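Local coordinates for protein imelysin (Bacteroides ovatus ATCC 8483, PDB 3OYV) that probably takes part in bacterial iron uptake, as an imelysin-like protein thought to bind metal at the outer membrane, at residues 25-36 with 253-263. Sequence-based numbering, arbitrary orientation.
Sequences HNYMRNVAALLK and YNAVIVLADNP
The ring of Tyr253 enters the opposing helix as a knob, in a hole made by Arg29, Ala32, Ala33 and Lys36. It reaches across to residues 25-36 because CG is anti to the backbone N (chi1 179°), and its CD1 edge rests on the backbone, 3.7 Å from Ala33 N. One face is covered by the aliphatic part of Lys36, whose CD, in the conformer described, makes a CH-pi contact 4.0 Å from the ring centroid; beyond it the ammonium forms a salt bridge with Asp250. Ile257 CG1 lies over the opposite face. Val256 continues the close fit, CG1 packing 3.8 Å from Met28 CB, and in the modelled conformer the selenium of Met28 (a selenomethionine) meets Leu259 CD2 at 3.7 Å, on the buried side where helices 265-283 and 343-351 close in. These are two antiparallel helices of a predominantly helical bundle, joining the two Imelysin sequence regions; the axes of the segments approach to 9.3 Å and their N-to-C directions differ by 169°. The partly exposed flank is the solvent side, where a water enters. There the extended Arg29 chain runs past Ile257 CD1, and the water accepts from Arg29 NE (2.8 Å) and is also hydrogen-bonded to Tyr253 OH, itself bonded to Asp331. At the end of helix 223-261, His25 lays its ring face over Ala260 CA, 3.9 Å from the centroid, while NE2 bonds to Tyr16 and approaches Pro263 CG. An alanine in place of His25 would remove this ring and is likely to leave Ala260 and Pro263 less covered and the Tyr16 hydroxyl without this mate.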
loop_
_atom_site.group_PDB
_atom_site.type_symbol
_atom_site.label_atom_id
_atom_site.label_comp_id
_atom_site.label_asym_id
_atom_site.label_seq_id
_atom_site.Cartn_x
_atom_site.Cartn_y
_atom_site.Cartn_z
ATOM N N HIS A 25 -12.408 21.739 0.539
ATOM C CA HIS A 25 -11.070 22.217 0.151
ATOM C C HIS A 25 -10.094 22.107 1.301
ATOM O O HIS A 25 -8.974 21.578 1.157
ATOM C CB HIS A 25 -11.119 23.674 -0.317
ATOM C CG HIS A 25 -11.972 23.892 -1.545
ATOM N ND1 HIS A 25 -12.390 25.148 -1.953
ATOM C CD2 HIS A 25 -12.544 23.019 -2.410
ATOM C CE1 HIS A 25 -13.128 25.038 -3.044
ATOM N NE2 HIS A 25 -13.225 23.760 -3.352
ATOM N N ASN A 26 -10.477 22.680 2.439
ATOM C CA ASN A 26 -9.594 22.688 3.584
ATOM C C ASN A 26 -9.244 21.289 4.095
ATOM O O ASN A 26 -8.090 21.035 4.484
ATOM C CB ASN A 26 -10.214 23.532 4.692
ATOM C CG ASN A 26 -10.126 25.033 4.388
ATOM O OD1 ASN A 26 -9.175 25.477 3.750
ATOM N ND2 ASN A 26 -11.101 25.814 4.880
ATOM N N TYR A 27 -10.234 20.407 4.137
ATOM C CA TYR A 27 -9.971 19.068 4.671
ATOM C C TYR A 27 -9.155 18.230 3.687
ATOM O O TYR A 27 -8.264 17.495 4.093
ATOM C CB TYR A 27 -11.225 18.344 5.141
ATOM C CG TYR A 27 -10.852 17.248 6.104
ATOM C CD1 TYR A 27 -10.199 17.547 7.303
ATOM C CD2 TYR A 27 -11.122 15.925 5.809
ATOM C CE1 TYR A 27 -9.847 16.565 8.179
ATOM C CE2 TYR A 27 -10.772 14.919 6.700
ATOM C CZ TYR A 27 -10.135 15.250 7.893
ATOM O OH TYR A 27 -9.782 14.273 8.811
HETATM N N MSE A 28 -9.449 18.350 2.390
HETATM C CA MSE A 28 -8.611 17.688 1.366
HETATM C C MSE A 28 -7.169 18.126 1.529
HETATM O O MSE A 28 -6.263 17.296 1.490
HETATM C CB MSE A 28 -9.051 17.991 -0.060
HETATM C CG MSE A 28 -10.168 17.165 -0.585
HETATM SE SE MSE A 28 -10.315 17.328 -2.484
HETATM C CE MSE A 28 -10.580 19.237 -2.577
ATOM N N ARG A 29 -6.969 19.441 1.647
ATOM C CA ARG A 29 -5.620 19.956 1.849
ATOM C C ARG A 29 -4.972 19.350 3.094
ATOM O O ARG A 29 -3.808 18.966 3.077
ATOM C CB ARG A 29 -5.580 21.498 1.936
ATOM C CG ARG A 29 -4.250 22.068 2.229
ATOM C CD ARG A 29 -4.281 23.556 2.099
ATOM N NE ARG A 29 -3.029 24.083 2.637
ATOM C CZ ARG A 29 -2.659 25.360 2.623
ATOM N NH1 ARG A 29 -3.467 26.271 2.157
ATOM N NH2 ARG A 29 -1.483 25.722 3.132
ATOM N N ASN A 30 -5.728 19.302 4.187
ATOM C CA ASN A 30 -5.205 18.756 5.420
ATOM C C ASN A 30 -4.744 17.302 5.240
ATOM O O ASN A 30 -3.648 16.925 5.646
ATOM C CB ASN A 30 -6.251 18.829 6.531
ATOM C CG ASN A 30 -5.628 18.610 7.908
ATOM O OD1 ASN A 30 -4.857 19.439 8.380
ATOM N ND2 ASN A 30 -5.914 17.454 8.534
ATOM N N VAL A 31 -5.604 16.493 4.624
ATOM C CA VAL A 31 -5.286 15.073 4.461
ATOM C C VAL A 31 -4.097 14.876 3.505
ATOM O O VAL A 31 -3.207 14.056 3.768
ATOM C CB VAL A 31 -6.530 14.310 4.016
ATOM C CG1 VAL A 31 -6.206 12.846 3.672
ATOM C CG2 VAL A 31 -7.634 14.370 5.093
ATOM N N ALA A 32 -4.035 15.676 2.441
ATOM C CA ALA A 32 -2.930 15.584 1.480
ATOM C C ALA A 32 -1.628 16.061 2.123
ATOM O O ALA A 32 -0.561 15.511 1.843
ATOM C CB ALA A 32 -3.216 16.398 0.228
ATOM N N ALA A 33 -1.690 17.100 2.996
ATOM C CA ALA A 33 -0.515 17.597 3.715
ATOM C C ALA A 33 0.044 16.516 4.624
ATOM O O ALA A 33 1.252 16.316 4.709
ATOM C CB ALA A 33 -0.883 18.848 4.492
ATOM N N LEU A 34 -0.855 15.818 5.317
ATOM C CA LEU A 34 -0.426 14.747 6.215
ATOM C C LEU A 34 0.271 13.623 5.435
ATOM O O LEU A 34 1.262 13.066 5.865
ATOM C CB LEU A 34 -1.605 14.184 7.008
ATOM C CG LEU A 34 -2.219 15.124 8.051
ATOM C CD1 LEU A 34 -3.536 14.553 8.552
ATOM C CD2 LEU A 34 -1.252 15.380 9.212
ATOM N N LEU A 35 -0.292 13.294 4.283
ATOM C CA LEU A 35 0.259 12.244 3.402
ATOM C C LEU A 35 1.649 12.631 2.885
ATOM O O LEU A 35 2.539 11.786 2.763
ATOM C CB LEU A 35 -0.690 11.940 2.235
ATOM C CG LEU A 35 -1.789 10.885 2.413
ATOM C CD1 LEU A 35 -2.821 10.945 1.284
ATOM C CD2 LEU A 35 -1.144 9.490 2.590
ATOM N N LYS A 36 1.804 13.902 2.527
ATOM C CA LYS A 36 3.067 14.452 2.045
ATOM C C LYS A 36 4.126 14.367 3.142
ATOM O O LYS A 36 5.248 13.905 2.920
ATOM C CB LYS A 36 2.812 15.897 1.586
ATOM C CG LYS A 36 4.003 16.719 1.225
ATOM C CD LYS A 36 3.571 18.110 0.744
ATOM C CE LYS A 36 4.767 19.042 0.636
ATOM N NZ LYS A 36 5.735 18.587 -0.412
ATOM N N TYR A 253 -0.222 16.377 -3.518
ATOM C CA TYR A 253 -0.469 17.584 -2.716
ATOM C C TYR A 253 -0.714 18.776 -3.674
ATOM O O TYR A 253 -1.667 19.516 -3.497
ATOM C CB TYR A 253 0.678 17.839 -1.765
ATOM C CG TYR A 253 0.484 19.070 -0.930
ATOM C CD1 TYR A 253 -0.417 19.097 0.126
ATOM C CD2 TYR A 253 1.133 20.238 -1.262
ATOM C CE1 TYR A 253 -0.591 20.255 0.898
ATOM C CE2 TYR A 253 0.975 21.383 -0.507
ATOM C CZ TYR A 253 0.104 21.386 0.576
ATOM O OH TYR A 253 -0.064 22.531 1.300
ATOM N N ASN A 254 0.138 18.958 -4.686
ATOM C CA ASN A 254 -0.042 20.067 -5.604
ATOM C C ASN A 254 -1.364 19.979 -6.354
ATOM O O ASN A 254 -2.056 20.970 -6.523
ATOM C CB ASN A 254 1.121 20.154 -6.629
ATOM C CG ASN A 254 2.424 20.454 -6.024
ATOM O OD1 ASN A 254 3.326 19.601 -6.014
ATOM N ND2 ASN A 254 2.558 21.664 -5.513
ATOM N N ALA A 255 -1.723 18.765 -6.778
ATOM C CA ALA A 255 -2.962 18.565 -7.489
ATOM C C ALA A 255 -4.174 18.916 -6.616
ATOM O O ALA A 255 -5.184 19.476 -7.109
ATOM C CB ALA A 255 -3.085 17.147 -8.039
ATOM N N VAL A 256 -4.105 18.560 -5.332
ATOM C CA VAL A 256 -5.161 18.898 -4.400
ATOM C C VAL A 256 -5.250 20.412 -4.170
ATOM O O VAL A 256 -6.338 20.947 -4.117
ATOM C CB VAL A 256 -4.969 18.095 -3.088
ATOM C CG1 VAL A 256 -5.815 18.687 -1.940
ATOM C CG2 VAL A 256 -5.307 16.605 -3.303
ATOM N N ILE A 257 -4.106 21.085 -4.055
ATOM C CA ILE A 257 -4.111 22.558 -3.882
ATOM C C ILE A 257 -4.768 23.219 -5.130
ATOM O O ILE A 257 -5.598 24.124 -4.995
ATOM C CB ILE A 257 -2.672 23.118 -3.601
ATOM C CG1 ILE A 257 -2.107 22.618 -2.259
ATOM C CG2 ILE A 257 -2.672 24.666 -3.662
ATOM C CD1 ILE A 257 -2.885 23.044 -1.053
ATOM N N VAL A 258 -4.448 22.748 -6.336
ATOM C CA VAL A 258 -5.023 23.361 -7.546
ATOM C C VAL A 258 -6.532 23.144 -7.587
ATOM O O VAL A 258 -7.282 24.067 -7.920
ATOM C CB VAL A 258 -4.330 22.869 -8.837
ATOM C CG1 VAL A 258 -5.028 23.410 -10.105
ATOM C CG2 VAL A 258 -2.866 23.280 -8.810
ATOM N N LEU A 259 -6.979 21.946 -7.179
ATOM C CA LEU A 259 -8.399 21.637 -7.100
ATOM C C LEU A 259 -9.104 22.583 -6.123
ATOM O O LEU A 259 -10.207 23.086 -6.441
ATOM C CB LEU A 259 -8.594 20.165 -6.717
ATOM C CG LEU A 259 -10.005 19.656 -6.402
ATOM C CD1 LEU A 259 -11.024 19.808 -7.474
ATOM C CD2 LEU A 259 -9.913 18.177 -6.020
ATOM N N ALA A 260 -8.485 22.823 -4.965
ATOM C CA ALA A 260 -9.043 23.727 -3.969
ATOM C C ALA A 260 -9.100 25.167 -4.512
ATOM O O ALA A 260 -10.092 25.888 -4.291
ATOM C CB ALA A 260 -8.235 23.671 -2.672
ATOM N N ASP A 261 -8.081 25.566 -5.254
ATOM C CA ASP A 261 -7.973 26.949 -5.727
ATOM C C ASP A 261 -8.850 27.230 -6.946
ATOM O O ASP A 261 -9.261 28.375 -7.151
ATOM C CB ASP A 261 -6.510 27.277 -6.089
ATOM C CG ASP A 261 -5.588 27.362 -4.884
ATOM O OD1 ASP A 261 -6.068 27.490 -3.721
ATOM O OD2 ASP A 261 -4.362 27.331 -5.104
ATOM N N ASN A 262 -9.108 26.220 -7.762
ATOM C CA ASN A 262 -9.847 26.366 -9.001
ATOM C C ASN A 262 -10.681 25.095 -9.233
ATOM O O ASN A 262 -10.393 24.255 -10.085
ATOM C CB ASN A 262 -8.886 26.665 -10.172
ATOM C CG ASN A 262 -9.612 27.073 -11.433
ATOM O OD1 ASN A 262 -10.844 27.047 -11.469
ATOM N ND2 ASN A 262 -8.859 27.456 -12.470
ATOM N N PRO A 263 -11.721 24.933 -8.419
ATOM C CA PRO A 263 -12.463 23.690 -8.491
ATOM C C PRO A 263 -13.253 23.533 -9.784
ATOM O O PRO A 263 -13.849 24.500 -10.265
ATOM C CB PRO A 263 -13.365 23.741 -7.264
ATOM C CG PRO A 263 -13.361 25.122 -6.808
ATOM C CD PRO A 263 -12.171 25.794 -7.316
HETATM O O HOH W 1 -1.069 22.659 4.110
#